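Local coordinates for VAO-type flavoprotein oxidase VAO615 (Myceliophthora thermophila, PDB 6F72), which binds FAD through two covalent links and is probably an oxidoreductase whose reduced flavin reacts rapidly with oxygen, though no substrate has been identified, at residues 55-60 with 118-123; 148-153 with 167-172. One frame throughout, in Å; residues are numbered along the deposited sequence.

Interaction 1: 55-60 with 118-123. With NAG (2-acetamido-2-deoxy-beta-D-glucopyranose), chain C; NAG (2-acetamido-2-deoxy-beta-D-glucopyranose), chain D.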
loop_
_atom_site.group_PDB
_atom_site.type_symbol
_atom_site.label_atom_id
_atom_site.label_comp_id
_atom_site.label_asym_id
_atom_site.label_seq_id
_atom_site.Cartn_x
_atom_site.Cartn_y
_atom_site.Cartn_z
ATOM N N ILE A 55 15.994 3.903 19.389
ATOM C CA ILE A 55 17.021 4.136 18.372
ATOM C C ILE A 55 16.996 5.632 18.006
ATOM O O ILE A 55 15.931 6.190 17.780
ATOM C CB ILE A 55 16.794 3.262 17.101
ATOM C CG1 ILE A 55 16.722 1.769 17.449
ATOM C CG2 ILE A 55 17.885 3.504 16.052
ATOM C CD1 ILE A 55 16.579 0.850 16.249
ATOM N N ALA A 56 18.160 6.279 17.998
ATOM C CA ALA A 56 18.322 7.604 17.377
ATOM C C ALA A 56 18.414 7.364 15.872
ATOM O O ALA A 56 19.228 6.551 15.419
ATOM C CB ALA A 56 19.577 8.313 17.885
ATOM N N THR A 57 17.563 8.038 15.102
ATOM C CA THR A 57 17.547 7.837 13.662
ATOM C C THR A 57 18.888 8.248 13.035
ATOM O O THR A 57 19.410 9.337 13.280
ATOM C CB THR A 57 16.391 8.598 12.984
ATOM O OG1 THR A 57 15.157 8.246 13.614
ATOM C CG2 THR A 57 16.322 8.278 11.499
ATOM N N VAL A 58 19.449 7.316 12.277
ATOM C CA VAL A 58 20.580 7.569 11.421
ATOM C C VAL A 58 20.131 7.045 10.068
ATOM O O VAL A 58 20.020 5.819 9.908
ATOM C CB VAL A 58 21.856 6.828 11.885
ATOM C CG1 VAL A 58 23.014 7.134 10.936
ATOM C CG2 VAL A 58 22.208 7.210 13.312
ATOM N N PRO A 59 19.841 7.959 9.106
ATOM C CA PRO A 59 19.379 7.551 7.774
ATOM C C PRO A 59 20.361 6.604 7.107
ATOM O O PRO A 59 21.554 6.733 7.307
ATOM C CB PRO A 59 19.260 8.880 7.021
ATOM C CG PRO A 59 18.874 9.848 8.081
ATOM C CD PRO A 59 19.667 9.409 9.306
ATOM N N GLN A 60 19.845 5.641 6.356
ATOM C CA GLN A 60 20.665 4.611 5.705
ATOM C C GLN A 60 21.780 5.162 4.778
ATOM O O GLN A 60 22.840 4.551 4.655
ATOM C CB GLN A 60 19.752 3.643 4.949
ATOM C CG GLN A 60 20.362 2.279 4.672
ATOM C CD GLN A 60 19.394 1.336 3.982
ATOM O OE1 GLN A 60 18.650 1.723 3.086
ATOM N NE2 GLN A 60 19.406 0.078 4.404
ATOM N N CYS A 118 24.137 15.086 6.239
ATOM C CA CYS A 118 23.084 14.076 6.351
ATOM C C CYS A 118 22.079 14.503 7.422
ATOM O O CYS A 118 22.311 14.332 8.638
ATOM C CB CYS A 118 23.653 12.678 6.659
ATOM S SG CYS A 118 22.370 11.427 6.967
ATOM N N GLN A 119 20.960 15.047 6.946
ATOM C CA GLN A 119 19.910 15.570 7.802
ATOM C C GLN A 119 18.714 14.627 7.847
ATOM O O GLN A 119 18.462 13.853 6.911
ATOM C CB GLN A 119 19.473 16.963 7.329
ATOM C CG GLN A 119 20.498 18.064 7.598
ATOM C CD GLN A 119 20.371 19.228 6.626
ATOM O OE1 GLN A 119 19.267 19.625 6.254
ATOM N NE2 GLN A 119 21.509 19.782 6.210
ATOM N N LEU A 120 17.987 14.707 8.954
ATOM C CA LEU A 120 16.837 13.863 9.189
ATOM C C LEU A 120 15.660 14.306 8.310
ATOM O O LEU A 120 15.059 13.479 7.634
ATOM C CB LEU A 120 16.488 13.832 10.679
ATOM C CG LEU A 120 17.478 13.187 11.665
ATOM C CD1 LEU A 120 16.893 13.145 13.066
ATOM C CD2 LEU A 120 17.930 11.796 11.242
ATOM N N GLY A 121 15.382 15.611 8.283
ATOM C CA GLY A 121 14.294 16.169 7.475
ATOM C C GLY A 121 12.958 15.624 7.931
ATOM O O GLY A 121 12.581 15.814 9.082
ATOM N N ASN A 122 12.266 14.923 7.029
ATOM C CA ASN A 122 10.951 14.318 7.312
ATOM C C ASN A 122 11.036 13.031 8.161
ATOM O O ASN A 122 10.017 12.543 8.679
ATOM C CB ASN A 122 10.203 14.008 6.008
ATOM C CG ASN A 122 9.868 15.256 5.183
ATOM O OD1 ASN A 122 9.519 16.324 5.707
ATOM N ND2 ASN A 122 9.944 15.101 3.872
ATOM N N TYR A 123 12.241 12.475 8.286
ATOM C CA TYR A 123 12.474 11.274 9.078
ATOM C C TYR A 123 12.216 11.577 10.548
ATOM O O TYR A 123 12.462 12.713 10.978
ATOM C CB TYR A 123 13.915 10.786 8.867
ATOM C CG TYR A 123 14.116 9.974 7.606
ATOM C CD1 TYR A 123 13.183 10.009 6.559
ATOM C CD2 TYR A 123 15.257 9.189 7.448
ATOM C CE1 TYR A 123 13.374 9.272 5.404
ATOM C CE2 TYR A 123 15.458 8.446 6.293
ATOM C CZ TYR A 123 14.508 8.490 5.282
ATOM O OH TYR A 123 14.689 7.746 4.145
HETATM C C1 NAG C . 11.108 19.295 0.707
HETATM C C2 NAG C . 9.599 19.164 1.017
HETATM C C3 NAG C . 8.887 20.503 0.840
HETATM C C4 NAG C . 9.563 21.647 1.613
HETATM C C5 NAG C . 11.080 21.631 1.389
HETATM C C6 NAG C . 11.809 22.567 2.346
HETATM C C7 NAG C . 8.441 16.998 0.693
HETATM C C8 NAG C . 7.790 16.110 -0.320
HETATM N N2 NAG C . 8.929 18.149 0.208
HETATM O O3 NAG C . 7.526 20.362 1.265
HETATM O O4 NAG C . 9.095 22.916 1.135
HETATM O O5 NAG C . 11.648 20.323 1.540
HETATM O O6 NAG C . 13.057 22.903 1.732
HETATM O O7 NAG C . 8.494 16.665 1.868
HETATM C C1 NAG D . 15.193 -4.534 17.324
HETATM C C2 NAG D . 16.597 -4.835 16.773
HETATM C C3 NAG D . 16.724 -6.323 16.438
HETATM C C4 NAG D . 16.394 -7.215 17.645
HETATM C C5 NAG D . 14.985 -6.852 18.129
HETATM C C6 NAG D . 14.549 -7.645 19.364
HETATM C C7 NAG D . 17.547 -2.864 15.616
HETATM C C8 NAG D . 17.788 -2.250 14.268
HETATM N N2 NAG D . 16.930 -4.049 15.592
HETATM O O3 NAG D . 18.033 -6.610 15.934
HETATM O O4 NAG D . 16.408 -8.593 17.249
HETATM O O5 NAG D . 14.889 -5.441 18.408
HETATM O O6 NAG D . 15.145 -7.102 20.550
HETATM O O7 NAG D . 17.888 -2.296 16.646
#
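Pro59 and Leu120 mark the closest passage of the two backbones, their CA atoms 7.0 Å apart, where the chain leaving strand 54-56 runs beside a type II' beta turn from Leu120 to Tyr123. The backbone bond from Tyr123 N to Leu120 O closes this turn. Glycine suits its second position, since Gly121 has a phi of 63°. The turn leads into strand 126-129, the antiparallel partner of 54-56 in the mixed sheet of the FAD-binding PCMH-type region; beyond the paired strand ends the two segments are held together by apolar side-chain packing. Leu120 reaches across with a single methyl, CD2. With CG set beside the backbone N (chi1 -66°), Leu120 CD2 lies 3.5 Å from Pro59 CD, the two side chains crossing at about a right angle. Leu120 CD2 is also 3.5 Å from Thr57 O and near Thr57 CG2. Threonine fits here because its two branches do different work: the methyl faces the apolar side, while OG1 hydrogen-bonds to Pro124 O.

Pro59, rigid and lacking an N-H, offers a compact hydrocarbon wedge. Pro59 CG approaches the Tyr123 ring obliquely, 3.7 Å from Tyr123 CD2. On the Cys118 side, Pro59 CG lies 4.0 Å from Cys118 SG. That sulfur is fixed by the disulfide to Cys108. Tyr123 combines an apolar ring surface for the proline with a polar end, its OH hydrogen-bonding to Asp97. Sugars adjoin both segments: Ile55 CD1 comes within 3.4 Å of O7 of the chain D NAG. At the other end Asn122 ND2 donates to Phe103 O and, at 2.9 Å, to O7 of the chain C NAG, the latter with an N-H...O angle of 149°.

Interaction 2: 148-153 with 167-172. With FAD (flavin-adenine dinucleotide), chain E.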
loop_
_atom_site.group_PDB
_atom_site.type_symbol
_atom_site.label_atom_id
_atom_site.label_comp_id
_atom_site.label_asym_id
_atom_site.label_seq_id
_atom_site.Cartn_x
_atom_site.Cartn_y
_atom_site.Cartn_z
ATOM N N VAL A 148 5.249 14.966 22.135
ATOM C CA VAL A 148 5.924 14.493 20.921
ATOM C C VAL A 148 4.907 13.868 19.956
ATOM O O VAL A 148 4.019 13.104 20.374
ATOM C CB VAL A 148 7.070 13.498 21.255
ATOM C CG1 VAL A 148 7.688 12.895 20.005
ATOM C CG2 VAL A 148 8.160 14.189 22.075
ATOM N N ARG A 149 5.035 14.217 18.671
ATOM C CA ARG A 149 4.301 13.551 17.599
ATOM C C ARG A 149 4.645 12.058 17.506
ATOM O O ARG A 149 5.810 11.671 17.389
ATOM C CB ARG A 149 4.586 14.238 16.264
ATOM C CG ARG A 149 3.808 13.694 15.072
ATOM C CD ARG A 149 4.335 14.278 13.765
ATOM N NE ARG A 149 3.871 13.471 12.645
ATOM C CZ ARG A 149 3.938 13.806 11.361
ATOM N NH1 ARG A 149 4.473 14.959 10.981
ATOM N NH2 ARG A 149 3.453 12.970 10.449
ATOM N N ILE A 150 3.605 11.232 17.560
ATOM C CA ILE A 150 3.734 9.813 17.276
ATOM C C ILE A 150 3.637 9.575 15.782
ATOM O O ILE A 150 2.775 10.136 15.105
ATOM C CB ILE A 150 2.696 8.964 18.067
ATOM C CG1 ILE A 150 3.116 8.862 19.549
ATOM C CG2 ILE A 150 2.499 7.579 17.447
ATOM C CD1 ILE A 150 4.309 7.956 19.830
ATOM N N VAL A 151 4.543 8.755 15.278
ATOM C CA VAL A 151 4.460 8.252 13.921
ATOM C C VAL A 151 4.417 6.744 14.054
ATOM O O VAL A 151 4.969 6.189 15.008
ATOM C CB VAL A 151 5.670 8.749 13.067
ATOM C CG1 VAL A 151 6.154 7.710 12.063
ATOM C CG2 VAL A 151 5.310 10.044 12.361
ATOM N N ILE A 152 3.760 6.084 13.109
ATOM C CA ILE A 152 3.769 4.635 13.066
ATOM C C ILE A 152 4.364 4.161 11.746
ATOM O O ILE A 152 3.882 4.528 10.676
ATOM C CB ILE A 152 2.353 4.028 13.314
ATOM C CG1 ILE A 152 1.748 4.559 14.627
ATOM C CG2 ILE A 152 2.422 2.502 13.349
ATOM C CD1 ILE A 152 0.243 4.348 14.782
ATOM N N LYS A 153 5.397 3.332 11.824
ATOM C CA LYS A 153 6.035 2.826 10.615
ATOM C C LYS A 153 6.212 1.330 10.679
ATOM O O LYS A 153 6.722 0.798 11.656
ATOM C CB LYS A 153 7.404 3.511 10.329
ATOM C CG LYS A 153 7.943 3.126 8.949
ATOM C CD LYS A 153 9.402 3.436 8.687
ATOM C CE LYS A 153 10.302 2.316 9.167
ATOM N NZ LYS A 153 11.516 2.164 8.322
ATOM N N GLY A 167 10.566 15.469 13.480
ATOM C CA GLY A 167 10.560 15.624 14.939
ATOM C C GLY A 167 9.764 14.591 15.713
ATOM O O GLY A 167 9.414 14.820 16.874
ATOM N N ALA A 168 9.495 13.449 15.082
ATOM C CA ALA A 168 8.586 12.459 15.642
ATOM C C ALA A 168 9.286 11.312 16.360
ATOM O O ALA A 168 10.453 10.985 16.067
ATOM C CB ALA A 168 7.675 11.901 14.563
ATOM N N LEU A 169 8.558 10.734 17.319
ATOM C CA LEU A 169 8.862 9.426 17.869
ATOM C C LEU A 169 8.061 8.410 17.066
ATOM O O LEU A 169 6.831 8.512 16.989
ATOM C CB LEU A 169 8.470 9.367 19.351
ATOM C CG LEU A 169 8.736 8.064 20.109
ATOM C CD1 LEU A 169 10.228 7.839 20.261
ATOM C CD2 LEU A 169 8.045 8.086 21.461
ATOM N N SER A 170 8.758 7.449 16.464
ATOM C CA SER A 170 8.116 6.470 15.586
ATOM C C SER A 170 7.958 5.113 16.255
ATOM O O SER A 170 8.900 4.592 16.850
ATOM C CB SER A 170 8.886 6.318 14.269
ATOM O OG SER A 170 8.429 5.197 13.519
ATOM N N LEU A 171 6.755 4.549 16.148
ATOM C CA LEU A 171 6.499 3.194 16.607
ATOM C C LEU A 171 6.797 2.285 15.442
ATOM O O LEU A 171 6.054 2.234 14.454
ATOM C CB LEU A 171 5.064 3.030 17.115
ATOM C CG LEU A 171 4.658 4.034 18.195
ATOM C CD1 LEU A 171 3.165 3.999 18.455
ATOM C CD2 LEU A 171 5.457 3.805 19.472
ATOM N N TRP A 172 7.927 1.602 15.550
ATOM C CA TRP A 172 8.438 0.806 14.454
ATOM C C TRP A 172 8.015 -0.626 14.684
ATOM O O TRP A 172 8.510 -1.275 15.594
ATOM C CB TRP A 172 9.966 0.957 14.348
ATOM C CG TRP A 172 10.618 0.252 13.195
ATOM C CD1 TRP A 172 10.161 0.187 11.915
ATOM C CD2 TRP A 172 11.877 -0.440 13.204
ATOM N NE1 TRP A 172 11.033 -0.519 11.124
ATOM C CE2 TRP A 172 12.103 -0.911 11.884
ATOM C CE3 TRP A 172 12.835 -0.715 14.197
ATOM C CZ2 TRP A 172 13.246 -1.649 11.525
ATOM C CZ3 TRP A 172 13.982 -1.452 13.838
ATOM C CH2 TRP A 172 14.166 -1.912 12.506
HETATM P PA FAD E . 3.840 1.710 5.986
HETATM O O1A FAD E . 4.267 2.940 5.227
HETATM O O2A FAD E . 4.788 1.216 7.043
HETATM O O5B FAD E . 2.397 1.997 6.632
HETATM C C5B FAD E . 1.358 2.652 5.904
HETATM C C4B FAD E . 0.372 3.343 6.838
HETATM O O4B FAD E . -0.170 2.390 7.755
HETATM C C3B FAD E . 0.975 4.447 7.686
HETATM O O3B FAD E . -0.030 5.459 7.824
HETATM C C2B FAD E . 1.231 3.802 9.038
HETATM O O2B FAD E . 1.141 4.748 10.106
HETATM C C1B FAD E . 0.124 2.764 9.112
HETATM N N9A FAD E . 0.482 1.528 9.848
HETATM C C8A FAD E . 1.242 0.519 9.370
HETATM N N7A FAD E . 1.339 -0.481 10.281
HETATM C C5A FAD E . 0.623 -0.114 11.356
HETATM C C6A FAD E . 0.307 -0.711 12.673
HETATM N N6A FAD E . 0.815 -1.921 12.998
HETATM N N1A FAD E . -0.476 -0.008 13.523
HETATM C C2A FAD E . -0.979 1.206 13.205
HETATM N N3A FAD E . -0.736 1.807 12.014
HETATM C C4A FAD E . 0.045 1.207 11.068
HETATM N N1 FAD E . -1.462 -2.002 -2.355
HETATM C C2 FAD E . -2.392 -2.839 -2.880
HETATM O O2 FAD E . -3.579 -2.751 -2.486
HETATM N N3 FAD E . -2.073 -3.762 -3.814
HETATM C C4 FAD E . -0.835 -3.923 -4.307
HETATM O O4 FAD E . -0.587 -4.790 -5.175
HETATM C C4X FAD E . 0.237 -3.053 -3.774
HETATM N N5 FAD E . 1.513 -3.157 -4.202
HETATM C C5X FAD E . 2.498 -2.349 -3.714
HETATM C C6 FAD E . 3.827 -2.478 -4.173
HETATM C C7 FAD E . 4.825 -1.630 -3.645
HETATM C C7M FAD E . 6.246 -1.779 -4.159
HETATM C C8 FAD E . 4.480 -0.607 -2.591
HETATM C C8M FAD E . 5.497 0.282 -1.891
HETATM C C9 FAD E . 3.164 -0.501 -2.152
HETATM C C9A FAD E . 2.159 -1.325 -2.668
HETATM N N10 FAD E . 0.830 -1.216 -2.195
HETATM C C10 FAD E . -0.162 -2.057 -2.744
HETATM C "C1'" FAD E . 0.484 -0.188 -1.217
HETATM C "C2'" FAD E . 0.232 -0.595 0.204
HETATM O "O2'" FAD E . -1.043 -1.231 0.251
HETATM C "C3'" FAD E . 0.214 0.707 0.996
HETATM O "O3'" FAD E . 1.367 1.519 0.682
HETATM C "C4'" FAD E . 0.154 0.443 2.493
HETATM O "O4'" FAD E . -0.101 1.669 3.181
HETATM C "C5'" FAD E . 1.424 -0.246 2.998
HETATM O "O5'" FAD E . 1.402 -0.396 4.409
HETATM P P FAD E . 2.751 -0.800 5.182
HETATM O O1P FAD E . 3.377 -1.970 4.477
HETATM O O2P FAD E . 2.374 -0.859 6.644
HETATM O O3P FAD E . 3.665 0.509 4.935
HETATM O O HOH W 1 7.336 15.803 18.058
HETATM O O HOH W 2 10.585 -0.657 8.154
#
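Lys153 and Trp172 run alongside one another in the same direction, at the last matched pair of two neighbouring parallel strands, 150-153 and 169-172, in the mixed sheet of the FAD-binding domain. The lysine chain bends at chi3 (86°), which brings Lys153 CE obliquely to the indole, 3.5 Å from Trp172 CD1. Lysine suits the place because its methylene CE can pack on the indole while NZ serves polar partners, among them Asp97 O and Ala94 O. On the same face Val151 sets its two methyls against different neighbours, Val151 CG2 at 3.7 Å from Ala168 CB and CG1 beside Ser170 OG; the small side chains of Ala168 and Ser170 fit beside the branched valine.

The other face is aliphatic: Ile150, Leu169 and Leu171 back onto helix 133-146, while Ile152 meets the adenine. Ile150 and Leu169 run alongside each other, whereas Leu171 slants across both isoleucines, Leu171 CD1 lying 3.8 Å from Ile150 CG2 and also close to Ile152 CG1. Four backbone bonds hold the pair, Leu169 and Leu171 donating to Arg149 O and Val151 O, and Val151 and Lys153 donating to Leu169 O and Leu171 O. The shortest, Leu171 N to Val151 O, is 2.7 Å long and nearly straight (169°).

The strand 150-153 meets the cofactor directly. Ile152 CG2 rests 3.5 Å from adenine N3A, and Ile152 O accepts a hydrogen bond from the ribose O2B at 2.8 Å. Beyond the strand end, one water lies in the indole plane at its edge and accepts from both Trp172 NE1 and Lys153 NZ, each 3.0 Å away.

From the N terminus, the chain passes through strand 54-56 and, after 57 residues with 16 in helix, returns at 118-123, where interaction 1 closes the first loop. It then forms strand 126-129 and helix 133-146 before interaction 2 closes a shorter excursion of 13 residues, which carries His157, one of the two flavin attachment points. The loops follow in series, neither nested nor crossed. Their centres lie 12 Å apart on one mixed sheet, in which strand 126-129 separates 54-56 from 169-172. Ile55 CD1 packs 4.2 Å from Trp172 CZ3, and Asp97 bonds to Tyr123 OH through its carboxylate and to Lys153 NZ through its backbone oxygen.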